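Local coordinates for PppA (Pseudomonas aeruginosa, PDB 6JKV), which regulates type VI secretion as a manganese-binding enzyme of the PP2C family that probably removes phosphate from serine and threonine residues of proteins, at residues R81-A86 with V93-T98; T122-A127 with A133-A138. All blocks are in the same frame, centred on the assembly; numbering follows the deposited sequence.

Contact 1 comes first along the chain and closes before contact 2 opens; their centres lie about 12 Å apart. Contact 1 joins the loop that follows helix 69-82 to helix 89-114, while contact 2 is the hairpin of strands 120-129 and 132-138 in a five-stranded antiparallel sheet. Helix 89-114 lies on that sheet, so the two contacts meet: Leu96 CD1 is 3.9 Å from Leu125 CD1, and Val93 CG2 is 3.6 Å from Ser134 CB. Contact 1 thus belongs to the helical layer and contact 2 to the sheet beneath it, whose Thr122 end lies near the manganese site.

Contact 1: residues R81-A86 with V93-T98; sequences RRIPAA and VGALRT
Ile83 meets helix 89-114 at Ala95 and Leu96 with its two branches, each taking a different part of the helix surface. The short branch, CG2, faces the Ala95 methyl, with CG2 4.0 Å from Ala95 CB. The longer branch runs over the backbone: its terminal CD1 comes to 3.6 Å from Ala95 O and to 4.0 Å from Leu96 CA. Ile83 sets this up with CG1 anti to its own carbonyl carbon (chi1 -69°) and CD1 fully extended beyond it, which carries the methyl onto the helix while CG2 stays over Ala95.

Leu96 enters from the flank. Its CB does not point straight at Ile83, but the CD2 branch swings back to lie 4.2 Å from Ile83 CD1. The rest of its side chain packs on the sheet below, against Ala127 and Leu136, so Leu96 fills the corner between Ile83 and the strands. Ala95, by contrast, aims its methyl at Ile83 from nearer the surface.

One turn along, Thr98 OG1 donates to Gly94 O at 3.2 Å and Thr98 N donates to the same oxygen, the two reaching it from opposite faces of the carbonyl plane. Beyond Ile83 the chain heads for the next helix, with Ala86 O accepting a hydrogen bond from Arg129 on strand 120-129.

Across these two segments the side-chain contacts are apolar, with one methyl also lying against the Ala95 carbonyl oxygen, and they bury a modest 130 Å². Van der Waals contact is only weakly directional, so the position of Ile83 rests on how its two branches fit on Ala95 and Leu96.

Contact 2: residues T122-A127 with A133-A138; sequences TLVLLA and ASCLWA
Ala138 O is approached by two groups of the neighbouring strand: Leu123 N hydrogen-bonds to it at 2.8 Å, and the CA-H of Thr122 adds a weaker contact. Ala138 N returns a bond to Leu123 O, closing the first of three hydrogen-bonded pairs; Leu125 with Leu136 and Ala127 with Ser134 are the others. The strands are antiparallel within 2°. Within the middle pair, Leu125 N reaches Leu136 O at 2.8 Å and nearly straight on, whereas Leu136 N approaches Leu125 O from above its carbonyl plane, at 3.2 Å. That second bond has a less straight N-H...O angle (139°).

Side chains alternate between the faces. Leu125 CG sits between its backbone N and carbonyl carbon (chi1 74°), which lays it 3.8 Å from Leu136 CB; the two leucines run alongside each other in the same direction, under helices 69-82 and 89-114. On the opposite face Val124 CB and Trp137 CB are 4.1 Å apart, but the indole turns off from the strand pair to meet the His158 ring and hydrogen-bond through NE1 to Arg156 O.

Thr122 OG1 is hydrogen-bonded to Ser141 OG and to the backbone N of Asp61, a manganese ligand. This is a beta hairpin in the central sandwich of the PP2C fold, one end of it bordering the metal site.

Contact 1: residues R81-A86 with V93-T98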
loop_
_atom_site.group_PDB
_atom_site.type_symbol
_atom_site.label_atom_id
_atom_site.label_comp_id
_atom_site.label_asym_id
_atom_site.label_seq_id
_atom_site.Cartn_x
_atom_site.Cartn_y
_atom_site.Cartn_z
ATOM N N ARG A 81 3.744 -6.612 -11.254
ATOM C CA ARG A 81 4.798 -7.648 -11.170
ATOM C C ARG A 81 5.421 -7.856 -12.556
ATOM O O ARG A 81 6.652 -8.026 -12.634
ATOM C CB ARG A 81 4.241 -8.959 -10.604
ATOM C CG ARG A 81 5.322 -9.963 -10.227
ATOM C CD ARG A 81 4.798 -11.382 -10.116
ATOM N NE ARG A 81 4.099 -11.633 -8.860
ATOM C CZ ARG A 81 2.770 -11.670 -8.715
ATOM N NH1 ARG A 81 1.960 -11.479 -9.752
ATOM N NH2 ARG A 81 2.248 -11.926 -7.526
ATOM N N ARG A 82 4.617 -7.814 -13.620
ATOM C CA ARG A 82 5.101 -8.191 -14.970
ATOM C C ARG A 82 5.940 -7.059 -15.573
ATOM O O ARG A 82 6.623 -7.309 -16.581
ATOM C CB ARG A 82 3.939 -8.596 -15.878
ATOM C CG ARG A 82 3.410 -7.509 -16.800
ATOM C CD ARG A 82 2.621 -8.148 -17.935
ATOM N NE ARG A 82 1.876 -9.305 -17.452
ATOM C CZ ARG A 82 0.731 -9.241 -16.769
ATOM N NH1 ARG A 82 0.167 -8.072 -16.511
ATOM N NH2 ARG A 82 0.142 -10.352 -16.356
ATOM N N ILE A 83 5.895 -5.854 -15.013
ATOM C CA ILE A 83 6.658 -4.702 -15.572
ATOM C C ILE A 83 8.153 -4.970 -15.424
ATOM O O ILE A 83 8.630 -5.259 -14.332
ATOM C CB ILE A 83 6.248 -3.384 -14.906
ATOM C CG1 ILE A 83 4.821 -3.003 -15.310
ATOM C CG2 ILE A 83 7.259 -2.287 -15.228
ATOM C CD1 ILE A 83 4.282 -1.817 -14.564
ATOM N N PRO A 84 8.946 -4.899 -16.516
ATOM C CA PRO A 84 10.383 -5.158 -16.431
ATOM C C PRO A 84 11.131 -4.117 -15.589
ATOM O O PRO A 84 10.849 -2.931 -15.688
ATOM C CB PRO A 84 10.867 -5.122 -17.886
ATOM C CG PRO A 84 9.808 -4.340 -18.615
ATOM C CD PRO A 84 8.511 -4.644 -17.896
ATOM N N ALA A 85 12.059 -4.598 -14.763
ATOM C CA ALA A 85 12.750 -3.795 -13.734
ATOM C C ALA A 85 13.825 -2.941 -14.402
ATOM O O ALA A 85 14.990 -3.363 -14.393
ATOM C CB ALA A 85 13.339 -4.690 -12.666
ATOM N N ALA A 86 13.428 -1.786 -14.951
ATOM C CA ALA A 86 14.344 -0.796 -15.565
ATOM C C ALA A 86 15.309 -0.290 -14.486
ATOM O O ALA A 86 14.866 -0.091 -13.333
ATOM C CB ALA A 86 13.569 0.337 -16.190
ATOM N N VAL A 93 9.387 4.297 -12.611
ATOM C CA VAL A 93 8.202 4.976 -12.012
ATOM C C VAL A 93 7.227 5.363 -13.126
ATOM O O VAL A 93 6.014 5.155 -12.926
ATOM C CB VAL A 93 8.615 6.186 -11.156
ATOM C CG1 VAL A 93 7.439 7.093 -10.850
ATOM C CG2 VAL A 93 9.300 5.728 -9.878
ATOM N N GLY A 94 7.729 5.892 -14.249
ATOM C CA GLY A 94 6.904 6.165 -15.439
ATOM C C GLY A 94 6.161 4.923 -15.908
ATOM O O GLY A 94 4.950 5.023 -16.202
ATOM N N ALA A 95 6.850 3.779 -15.953
ATOM C CA ALA A 95 6.270 2.491 -16.399
ATOM C C ALA A 95 5.207 2.031 -15.399
ATOM O O ALA A 95 4.171 1.513 -15.852
ATOM C CB ALA A 95 7.349 1.446 -16.577
ATOM N N LEU A 96 5.450 2.218 -14.093
ATOM C CA LEU A 96 4.468 1.858 -13.039
ATOM C C LEU A 96 3.197 2.688 -13.223
ATOM O O LEU A 96 2.093 2.100 -13.165
ATOM C CB LEU A 96 5.070 2.085 -11.651
ATOM C CG LEU A 96 6.263 1.202 -11.288
ATOM C CD1 LEU A 96 6.995 1.778 -10.093
ATOM C CD2 LEU A 96 5.824 -0.226 -11.001
ATOM N N ARG A 97 3.355 3.996 -13.433
ATOM C CA ARG A 97 2.220 4.927 -13.664
ATOM C C ARG A 97 1.382 4.437 -14.847
ATOM O O ARG A 97 0.135 4.411 -14.725
ATOM C CB ARG A 97 2.704 6.353 -13.937
ATOM C CG ARG A 97 3.163 7.089 -12.691
ATOM C CD ARG A 97 3.678 8.465 -13.039
ATOM N NE ARG A 97 3.880 9.322 -11.879
ATOM C CZ ARG A 97 2.950 10.097 -11.328
ATOM N NH1 ARG A 97 1.713 10.118 -11.807
ATOM N NH2 ARG A 97 3.264 10.864 -10.296
ATOM N N THR A 98 2.036 4.060 -15.945
ATOM C CA THR A 98 1.349 3.639 -17.190
ATOM C C THR A 98 0.594 2.339 -16.923
ATOM O O THR A 98 -0.570 2.222 -17.375
ATOM C CB THR A 98 2.320 3.477 -18.364
ATOM O OG1 THR A 98 2.898 4.749 -18.649
ATOM C CG2 THR A 98 1.627 2.958 -19.604
#

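Contact 2: residues T122-A127 with A133-A138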
loop_
_atom_site.group_PDB
_atom_site.type_symbol
_atom_site.label_atom_id
_atom_site.label_comp_id
_atom_site.label_asym_id
_atom_site.label_seq_id
_atom_site.Cartn_x
_atom_site.Cartn_y
_atom_site.Cartn_z
ATOM N N THR A 122 -7.606 0.564 -3.642
ATOM C CA THR A 122 -6.546 1.537 -3.316
ATOM C C THR A 122 -5.211 0.961 -3.790
ATOM O O THR A 122 -5.120 -0.249 -4.124
ATOM C CB THR A 122 -6.520 1.854 -1.820
ATOM O OG1 THR A 122 -5.819 0.766 -1.214
ATOM C CG2 THR A 122 -7.909 2.020 -1.236
ATOM N N LEU A 123 -4.199 1.809 -3.822
ATOM C CA LEU A 123 -2.827 1.359 -4.099
ATOM C C LEU A 123 -1.853 2.192 -3.283
ATOM O O LEU A 123 -2.057 3.396 -3.187
ATOM C CB LEU A 123 -2.522 1.488 -5.591
ATOM C CG LEU A 123 -1.070 1.169 -5.929
ATOM C CD1 LEU A 123 -0.985 0.105 -7.003
ATOM C CD2 LEU A 123 -0.310 2.422 -6.320
ATOM N N VAL A 124 -0.833 1.539 -2.741
ATOM C CA VAL A 124 0.399 2.205 -2.245
ATOM C C VAL A 124 1.570 1.329 -2.678
ATOM O O VAL A 124 1.531 0.109 -2.435
ATOM C CB VAL A 124 0.361 2.445 -0.721
ATOM C CG1 VAL A 124 0.131 1.170 0.066
ATOM C CG2 VAL A 124 1.622 3.138 -0.242
ATOM N N LEU A 125 2.547 1.919 -3.350
ATOM C CA LEU A 125 3.761 1.189 -3.764
ATOM C C LEU A 125 4.977 2.009 -3.345
ATOM O O LEU A 125 4.857 3.230 -3.155
ATOM C CB LEU A 125 3.730 0.861 -5.264
ATOM C CG LEU A 125 3.982 1.988 -6.262
ATOM C CD1 LEU A 125 5.466 2.154 -6.563
ATOM C CD2 LEU A 125 3.224 1.721 -7.557
ATOM N N LEU A 126 6.083 1.302 -3.134
ATOM C CA LEU A 126 7.431 1.888 -2.994
ATOM C C LEU A 126 8.339 1.182 -3.999
ATOM O O LEU A 126 8.332 -0.055 -4.041
ATOM C CB LEU A 126 7.915 1.714 -1.553
ATOM C CG LEU A 126 9.380 2.060 -1.300
ATOM C CD1 LEU A 126 9.558 3.567 -1.217
ATOM C CD2 LEU A 126 9.891 1.378 -0.039
ATOM N N ALA A 127 9.058 1.951 -4.805
ATOM C CA ALA A 127 10.078 1.440 -5.740
ATOM C C ALA A 127 11.414 2.069 -5.361
ATOM O O ALA A 127 11.443 3.292 -5.130
ATOM C CB ALA A 127 9.696 1.762 -7.157
ATOM N N ALA A 133 14.325 6.335 -3.722
ATOM C CA ALA A 133 13.056 5.593 -3.765
ATOM C C ALA A 133 11.935 6.549 -4.146
ATOM O O ALA A 133 12.113 7.768 -4.022
ATOM C CB ALA A 133 12.797 4.908 -2.446
ATOM N N SER A 134 10.849 5.986 -4.659
ATOM C CA SER A 134 9.617 6.718 -5.020
ATOM C C SER A 134 8.428 5.980 -4.420
ATOM O O SER A 134 8.412 4.741 -4.461
ATOM C CB SER A 134 9.484 6.862 -6.510
ATOM O OG SER A 134 10.563 7.609 -7.047
ATOM N N CYS A 135 7.476 6.730 -3.877
ATOM C CA CYS A 135 6.172 6.207 -3.426
ATOM C C CYS A 135 5.100 6.736 -4.374
ATOM O O CYS A 135 5.045 7.958 -4.605
ATOM C CB CYS A 135 5.880 6.613 -1.989
ATOM S SG CYS A 135 4.188 6.247 -1.455
ATOM N N LEU A 136 4.299 5.831 -4.927
ATOM C CA LEU A 136 3.064 6.181 -5.666
ATOM C C LEU A 136 1.884 5.635 -4.868
ATOM O O LEU A 136 1.959 4.489 -4.397
ATOM C CB LEU A 136 3.097 5.570 -7.067
ATOM C CG LEU A 136 4.103 6.171 -8.041
ATOM C CD1 LEU A 136 4.315 5.249 -9.236
ATOM C CD2 LEU A 136 3.664 7.554 -8.494
ATOM N N TRP A 137 0.830 6.425 -4.713
ATOM C CA TRP A 137 -0.362 5.955 -3.970
ATOM C C TRP A 137 -1.627 6.658 -4.455
ATOM O O TRP A 137 -1.567 7.785 -5.003
ATOM C CB TRP A 137 -0.159 6.117 -2.461
ATOM C CG TRP A 137 -0.575 7.445 -1.915
ATOM C CD1 TRP A 137 -1.786 7.757 -1.371
ATOM C CD2 TRP A 137 0.225 8.640 -1.829
ATOM N NE1 TRP A 137 -1.801 9.062 -0.959
ATOM C CE2 TRP A 137 -0.580 9.625 -1.222
ATOM C CE3 TRP A 137 1.534 8.972 -2.200
ATOM C CZ2 TRP A 137 -0.116 10.917 -0.983
ATOM C CZ3 TRP A 137 1.990 10.248 -1.962
ATOM C CH2 TRP A 137 1.177 11.205 -1.354
ATOM N N ALA A 138 -2.736 5.963 -4.243
ATOM C CA ALA A 138 -4.111 6.445 -4.458
ATOM C C ALA A 138 -5.024 5.660 -3.520
ATOM O O ALA A 138 -5.140 4.440 -3.699
ATOM C CB ALA A 138 -4.491 6.295 -5.909
#